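Local coordinates for protein glycosyltransferase Gtf1 (PDB 4PQG) that belongs to the GT-B glycosyltransferases and carries an additional extended beta-sheet domain, with uridine-5'-diphosphate bound in a pocket of the chain, at residues L406-L418 with F431-D443. Numbering follows the deposited sequence.
Sequences LTASTSEGFGLTL and FDVPYGNQTFIED. With NAG (2-acetamido-2-deoxy-beta-D-glucopyranose), chain D; UDP (uridine-5'-diphosphate), chain C.
Glu412 and Tyr435 form a single backbone bridge between two loops, in which Glu412 O accepts from both Tyr435 N (2.7 Å) and Gly436 N (2.9 Å), the two donors reaching it from opposite faces of the carbonyl plane, while the return bond from Glu412 N to Pro434 O is weak. A cis peptide precedes Tyr435, whose hydroxyl leads away to Glu252. Gly436 CA, with no side chain between, makes a CA-H...O contact with Phe414 O (3.2 Å), a buried oxygen without a hydrogen-bond partner in the model.

Phe414 and Phe440 meet in a T-shaped stack: the edge of Phe440 stands over a face of Phe414, planes at 80°, with Phe440 CZ 3.4 Å from Phe414 CZ. Phe414 CG lies anti to the backbone N (chi1 -173°), which swings the ring back toward helix 436-440. Leu418 CB packs on Phe440 CD2, and Leu418 CD1 abuts Asn437 OD1. That amide is held at both ends: ND2 donates in plane to a lone pair of Phe431 O (2.7 Å), and OD1 accepts from a water that also contacts Thr407 OG1. A second water ties Asn437 ND2 and Phe431 N to Ser409 O. Phe431 turns its ring edge to Ala408 O and Ser409 O.

Glu412 OE1 accepts from NAG O3 (2.6 Å), Glu412 OE2 forms a salt bridge with Lys341 and accepts a hydrogen bond from Ser409 OG, and Leu416 N and Thr417 N donate to O1A and O2A of the UDP alpha-phosphate. Loops following adjacent parallel strands, with a helix N-terminus at the alpha-phosphate, are characteristic of the C-terminal Rossmann-like domain of GT-B glycosyltransferases.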
loop_
_atom_site.group_PDB
_atom_site.type_symbol
_atom_site.label_atom_id
_atom_site.label_comp_id
_atom_site.label_asym_id
_atom_site.label_seq_id
_atom_site.Cartn_x
_atom_site.Cartn_y
_atom_site.Cartn_z
ATOM N N LEU A 406 13.058 16.142 -2.884
ATOM C CA LEU A 406 12.884 16.669 -1.515
ATOM C C LEU A 406 11.989 15.795 -0.606
ATOM O O LEU A 406 10.957 15.315 -1.024
ATOM C CB LEU A 406 12.242 18.058 -1.578
ATOM C CG LEU A 406 12.871 19.160 -2.431
ATOM C CD1 LEU A 406 12.046 20.432 -2.283
ATOM C CD2 LEU A 406 14.315 19.390 -2.003
ATOM N N THR A 407 12.377 15.664 0.661
ATOM C CA THR A 407 11.600 14.948 1.672
ATOM C C THR A 407 11.769 15.718 2.966
ATOM O O THR A 407 12.879 16.157 3.300
ATOM C CB THR A 407 12.078 13.476 1.866
ATOM O OG1 THR A 407 11.587 12.972 3.120
ATOM C CG2 THR A 407 13.618 13.384 1.878
ATOM N N ALA A 408 10.642 15.893 3.649
ATOM C CA ALA A 408 10.565 16.437 4.997
ATOM C C ALA A 408 9.959 15.403 5.946
ATOM O O ALA A 408 9.505 15.734 7.039
ATOM C CB ALA A 408 9.732 17.700 4.973
ATOM N N SER A 409 9.917 14.146 5.508
ATOM C CA SER A 409 9.477 13.072 6.375
ATOM C C SER A 409 10.392 12.981 7.588
ATOM O O SER A 409 11.631 13.019 7.463
ATOM C CB SER A 409 9.450 11.732 5.621
ATOM O OG SER A 409 9.116 10.674 6.499
ATOM N N THR A 410 9.778 12.858 8.758
ATOM C CA THR A 410 10.519 12.780 9.995
ATOM C C THR A 410 10.943 11.351 10.369
ATOM O O THR A 410 11.610 11.151 11.391
ATOM C CB THR A 410 9.743 13.468 11.146
ATOM O OG1 THR A 410 8.339 13.189 11.004
ATOM C CG2 THR A 410 9.933 14.991 11.051
ATOM N N SER A 411 10.576 10.372 9.536
ATOM C CA SER A 411 10.946 8.977 9.795
ATOM C C SER A 411 10.633 8.064 8.618
ATOM O O SER A 411 9.530 8.107 8.072
ATOM C CB SER A 411 10.230 8.452 11.053
ATOM O OG SER A 411 10.462 7.065 11.231
ATOM N N GLU A 412 11.601 7.236 8.227
ATOM C CA GLU A 412 11.340 6.201 7.216
ATOM C C GLU A 412 11.980 4.880 7.572
ATOM O O GLU A 412 13.190 4.806 7.811
ATOM C CB GLU A 412 11.807 6.625 5.815
ATOM C CG GLU A 412 11.120 7.866 5.252
ATOM C CD GLU A 412 9.659 7.659 4.847
ATOM O OE1 GLU A 412 9.209 6.492 4.664
ATOM O OE2 GLU A 412 8.962 8.690 4.671
ATOM N N GLY A 413 11.163 3.830 7.589
ATOM C CA GLY A 413 11.664 2.477 7.737
ATOM C C GLY A 413 12.660 2.179 6.629
ATOM O O GLY A 413 13.652 1.468 6.834
ATOM N N PHE A 414 12.392 2.713 5.448
ATOM C CA PHE A 414 13.233 2.491 4.287
ATOM C C PHE A 414 13.056 3.645 3.333
ATOM O O PHE A 414 14.007 4.401 3.069
ATOM C CB PHE A 414 12.855 1.189 3.575
ATOM C CG PHE A 414 13.803 0.811 2.461
ATOM C CD1 PHE A 414 15.117 0.420 2.747
ATOM C CD2 PHE A 414 13.389 0.838 1.133
ATOM C CE1 PHE A 414 15.987 0.047 1.732
ATOM C CE2 PHE A 414 14.261 0.461 0.104
ATOM C CZ PHE A 414 15.560 0.069 0.408
ATOM N N GLY A 415 11.827 3.789 2.832
ATOM C CA GLY A 415 11.484 4.865 1.902
ATOM C C GLY A 415 11.722 4.504 0.455
ATOM O O GLY A 415 12.756 4.863 -0.142
ATOM N N LEU A 416 10.755 3.810 -0.129
ATOM C CA LEU A 416 10.875 3.335 -1.482
ATOM C C LEU A 416 11.092 4.458 -2.505
ATOM O O LEU A 416 11.845 4.263 -3.450
ATOM C CB LEU A 416 9.654 2.482 -1.855
ATOM C CG LEU A 416 9.624 1.081 -1.200
ATOM C CD1 LEU A 416 8.260 0.400 -1.355
ATOM C CD2 LEU A 416 10.752 0.167 -1.672
ATOM N N THR A 417 10.440 5.612 -2.329
ATOM C CA THR A 417 10.668 6.750 -3.249
ATOM C C THR A 417 12.091 7.340 -3.145
ATOM O O THR A 417 12.566 7.964 -4.098
ATOM C CB THR A 417 9.661 7.898 -3.079
ATOM O OG1 THR A 417 9.788 8.452 -1.758
ATOM C CG2 THR A 417 8.221 7.405 -3.348
ATOM N N LEU A 418 12.751 7.148 -2.004
ATOM C CA LEU A 418 14.148 7.577 -1.861
ATOM C C LEU A 418 15.067 6.684 -2.711
ATOM O O LEU A 418 15.938 7.171 -3.423
ATOM C CB LEU A 418 14.581 7.558 -0.393
ATOM C CG LEU A 418 13.722 8.252 0.674
ATOM C CD1 LEU A 418 14.350 8.049 2.042
ATOM C CD2 LEU A 418 13.532 9.734 0.365
ATOM N N PHE A 431 15.728 15.312 6.171
ATOM C CA PHE A 431 16.127 15.370 7.572
ATOM C C PHE A 431 17.131 14.274 7.929
ATOM O O PHE A 431 17.074 13.161 7.385
ATOM C CB PHE A 431 14.910 15.229 8.480
ATOM C CG PHE A 431 14.064 16.466 8.588
ATOM C CD1 PHE A 431 14.590 17.667 9.083
ATOM C CD2 PHE A 431 12.710 16.423 8.250
ATOM C CE1 PHE A 431 13.785 18.791 9.216
ATOM C CE2 PHE A 431 11.908 17.555 8.377
ATOM C CZ PHE A 431 12.448 18.738 8.863
ATOM N N ASP A 432 18.049 14.601 8.842
ATOM C CA ASP A 432 18.999 13.642 9.376
ATOM C C ASP A 432 18.292 12.766 10.408
ATOM O O ASP A 432 18.453 12.950 11.615
ATOM C CB ASP A 432 20.180 14.379 10.012
ATOM C CG ASP A 432 21.380 13.469 10.279
ATOM O OD1 ASP A 432 21.273 12.237 10.105
ATOM O OD2 ASP A 432 22.445 13.994 10.661
ATOM N N VAL A 433 17.473 11.831 9.923
ATOM C CA VAL A 433 16.665 10.989 10.799
ATOM C C VAL A 433 16.697 9.554 10.294
ATOM O O VAL A 433 16.811 9.332 9.095
ATOM C CB VAL A 433 15.190 11.478 10.908
ATOM C CG1 VAL A 433 15.095 12.754 11.747
ATOM C CG2 VAL A 433 14.556 11.669 9.536
ATOM N N PRO A 434 16.609 8.576 11.207
ATOM C CA PRO A 434 16.610 7.178 10.779
ATOM C C PRO A 434 15.262 6.749 10.164
ATOM O O PRO A 434 14.267 7.431 10.351
ATOM C CB PRO A 434 16.889 6.421 12.080
ATOM C CG PRO A 434 16.360 7.303 13.154
ATOM C CD PRO A 434 16.515 8.720 12.671
ATOM N N TYR A 435 15.227 5.667 9.388
ATOM C CA TYR A 435 16.420 4.942 8.923
ATOM C C TYR A 435 16.792 5.296 7.494
ATOM O O TYR A 435 17.981 5.362 7.146
ATOM C CB TYR A 435 16.184 3.439 9.054
ATOM C CG TYR A 435 15.841 3.073 10.466
ATOM C CD1 TYR A 435 16.841 2.912 11.416
ATOM C CD2 TYR A 435 14.506 2.925 10.869
ATOM C CE1 TYR A 435 16.540 2.601 12.733
ATOM C CE2 TYR A 435 14.189 2.590 12.173
ATOM C CZ TYR A 435 15.197 2.430 13.105
ATOM O OH TYR A 435 14.894 2.127 14.409
ATOM N N GLY A 436 15.777 5.531 6.661
ATOM C CA GLY A 436 15.973 5.666 5.214
ATOM C C GLY A 436 16.865 6.800 4.744
ATOM O O GLY A 436 17.712 6.609 3.862
ATOM N N ASN A 437 16.677 7.981 5.317
ATOM C CA ASN A 437 17.457 9.160 4.935
ATOM C C ASN A 437 18.937 8.950 5.208
ATOM O O ASN A 437 19.782 9.354 4.424
ATOM C CB ASN A 437 16.967 10.404 5.684
ATOM C CG ASN A 437 15.736 11.022 5.049
ATOM O OD1 ASN A 437 15.133 10.449 4.132
ATOM N ND2 ASN A 437 15.360 12.199 5.529
ATOM N N GLN A 438 19.232 8.297 6.319
ATOM C CA GLN A 438 20.608 7.998 6.684
ATOM C C GLN A 438 21.211 6.879 5.823
ATOM O O GLN A 438 22.428 6.817 5.668
ATOM C CB GLN A 438 20.712 7.704 8.179
ATOM C CG GLN A 438 20.452 8.937 9.038
ATOM C CD GLN A 438 20.135 8.614 10.484
ATOM O OE1 GLN A 438 19.968 7.452 10.860
ATOM N NE2 GLN A 438 20.032 9.658 11.309
ATOM N N THR A 439 20.357 6.024 5.252
ATOM C CA THR A 439 20.779 5.026 4.252
ATOM C C THR A 439 21.055 5.653 2.861
ATOM O O THR A 439 22.054 5.327 2.197
ATOM C CB THR A 439 19.730 3.874 4.124
ATOM O OG1 THR A 439 19.541 3.252 5.398
ATOM C CG2 THR A 439 20.208 2.804 3.178
ATOM N N PHE A 440 20.179 6.546 2.414
ATOM C CA PHE A 440 20.237 7.012 1.024
ATOM C C PHE A 440 20.918 8.361 0.763
ATOM O O PHE A 440 21.191 8.683 -0.391
ATOM C CB PHE A 440 18.840 7.008 0.393
ATOM C CG PHE A 440 18.233 5.641 0.295
ATOM C CD1 PHE A 440 18.806 4.668 -0.521
ATOM C CD2 PHE A 440 17.103 5.314 1.038
ATOM C CE1 PHE A 440 18.259 3.396 -0.608
ATOM C CE2 PHE A 440 16.547 4.042 0.953
ATOM C CZ PHE A 440 17.124 3.082 0.127
ATOM N N ILE A 441 21.177 9.136 1.817
ATOM C CA ILE A 441 21.797 10.459 1.676
ATOM C C ILE A 441 23.174 10.472 2.341
ATOM O O ILE A 441 23.303 10.186 3.536
ATOM C CB ILE A 441 20.929 11.604 2.267
ATOM C CG1 ILE A 441 19.468 11.482 1.824
ATOM C CG2 ILE A 441 21.492 12.968 1.874
ATOM C CD1 ILE A 441 18.551 12.555 2.392
ATOM N N GLU A 442 24.196 10.767 1.539
ATOM C CA GLU A 442 25.553 11.060 2.030
ATOM C C GLU A 442 25.704 12.567 2.043
ATOM O O GLU A 442 25.854 13.182 0.983
ATOM C CB GLU A 442 26.610 10.487 1.088
ATOM C CG GLU A 442 26.582 8.981 0.942
ATOM C CD GLU A 442 27.548 8.280 1.869
ATOM O OE1 GLU A 442 28.294 8.970 2.602
ATOM O OE2 GLU A 442 27.549 7.031 1.854
ATOM N N ASP A 443 25.653 13.165 3.231
ATOM C CA ASP A 443 25.616 14.622 3.322
ATOM C C ASP A 443 26.768 15.241 2.549
ATOM O O ASP A 443 27.927 14.898 2.778
ATOM C CB ASP A 443 25.655 15.095 4.777
ATOM C CG ASP A 443 25.461 16.600 4.898
ATOM O OD1 ASP A 443 24.503 17.129 4.297
ATOM O OD2 ASP A 443 26.277 17.263 5.578
HETATM C C1 NAG D . 6.511 2.146 5.088
HETATM C C2 NAG D . 7.553 3.035 5.753
HETATM C C3 NAG D . 8.520 3.161 4.569
HETATM C C4 NAG D . 8.890 1.794 3.973
HETATM C C5 NAG D . 7.621 0.935 3.718
HETATM C C6 NAG D . 7.877 -0.413 3.053
HETATM C C7 NAG D . 7.437 5.049 7.120
HETATM C C8 NAG D . 6.784 6.395 7.264
HETATM N N2 NAG D . 7.038 4.345 6.074
HETATM O O1 NAG D . 5.141 2.347 5.286
HETATM O O3 NAG D . 9.671 3.920 4.897
HETATM O O4 NAG D . 9.563 2.013 2.756
HETATM O O5 NAG D . 6.968 0.814 4.984
HETATM O O6 NAG D . 8.575 -1.203 3.989
HETATM O O7 NAG D . 8.275 4.655 7.948
HETATM N N1 UDP C . 3.945 5.957 -5.135
HETATM C C2 UDP C . 3.389 5.902 -6.431
HETATM N N3 UDP C . 2.874 7.002 -6.960
HETATM C C4 UDP C . 2.851 8.175 -6.311
HETATM C C5 UDP C . 3.384 8.272 -5.023
HETATM C C6 UDP C . 3.941 7.121 -4.451
HETATM O O2 UDP C . 3.387 4.834 -7.094
HETATM O O4 UDP C . 2.347 9.167 -6.885
HETATM C "C1'" UDP C . 4.547 4.730 -4.591
HETATM C "C2'" UDP C . 6.066 4.871 -4.632
HETATM O "O2'" UDP C . 6.655 4.494 -5.892
HETATM C "C3'" UDP C . 6.560 3.989 -3.498
HETATM C "C4'" UDP C . 5.378 3.934 -2.535
HETATM O "O4'" UDP C . 4.258 4.536 -3.206
HETATM O "O3'" UDP C . 6.844 2.667 -3.972
HETATM C "C5'" UDP C . 5.629 4.715 -1.246
HETATM O "O5'" UDP C . 6.566 3.998 -0.463
HETATM P PA UDP C . 7.482 4.732 0.632
HETATM O O1A UDP C . 8.348 3.701 1.304
HETATM O O2A UDP C . 8.149 5.890 -0.071
HETATM O O3A UDP C . 6.488 5.510 1.637
HETATM P PB UDP C . 5.348 4.964 2.634
HETATM O O1B UDP C . 5.541 5.788 3.886
HETATM O O2B UDP C . 4.039 5.218 1.902
HETATM O O3B UDP C . 5.665 3.502 2.884
HETATM O O HOH W 1 12.431 10.706 3.924
HETATM O O HOH W 2 13.184 14.058 5.509
HETATM O O HOH W 3 12.687 6.757 12.502
#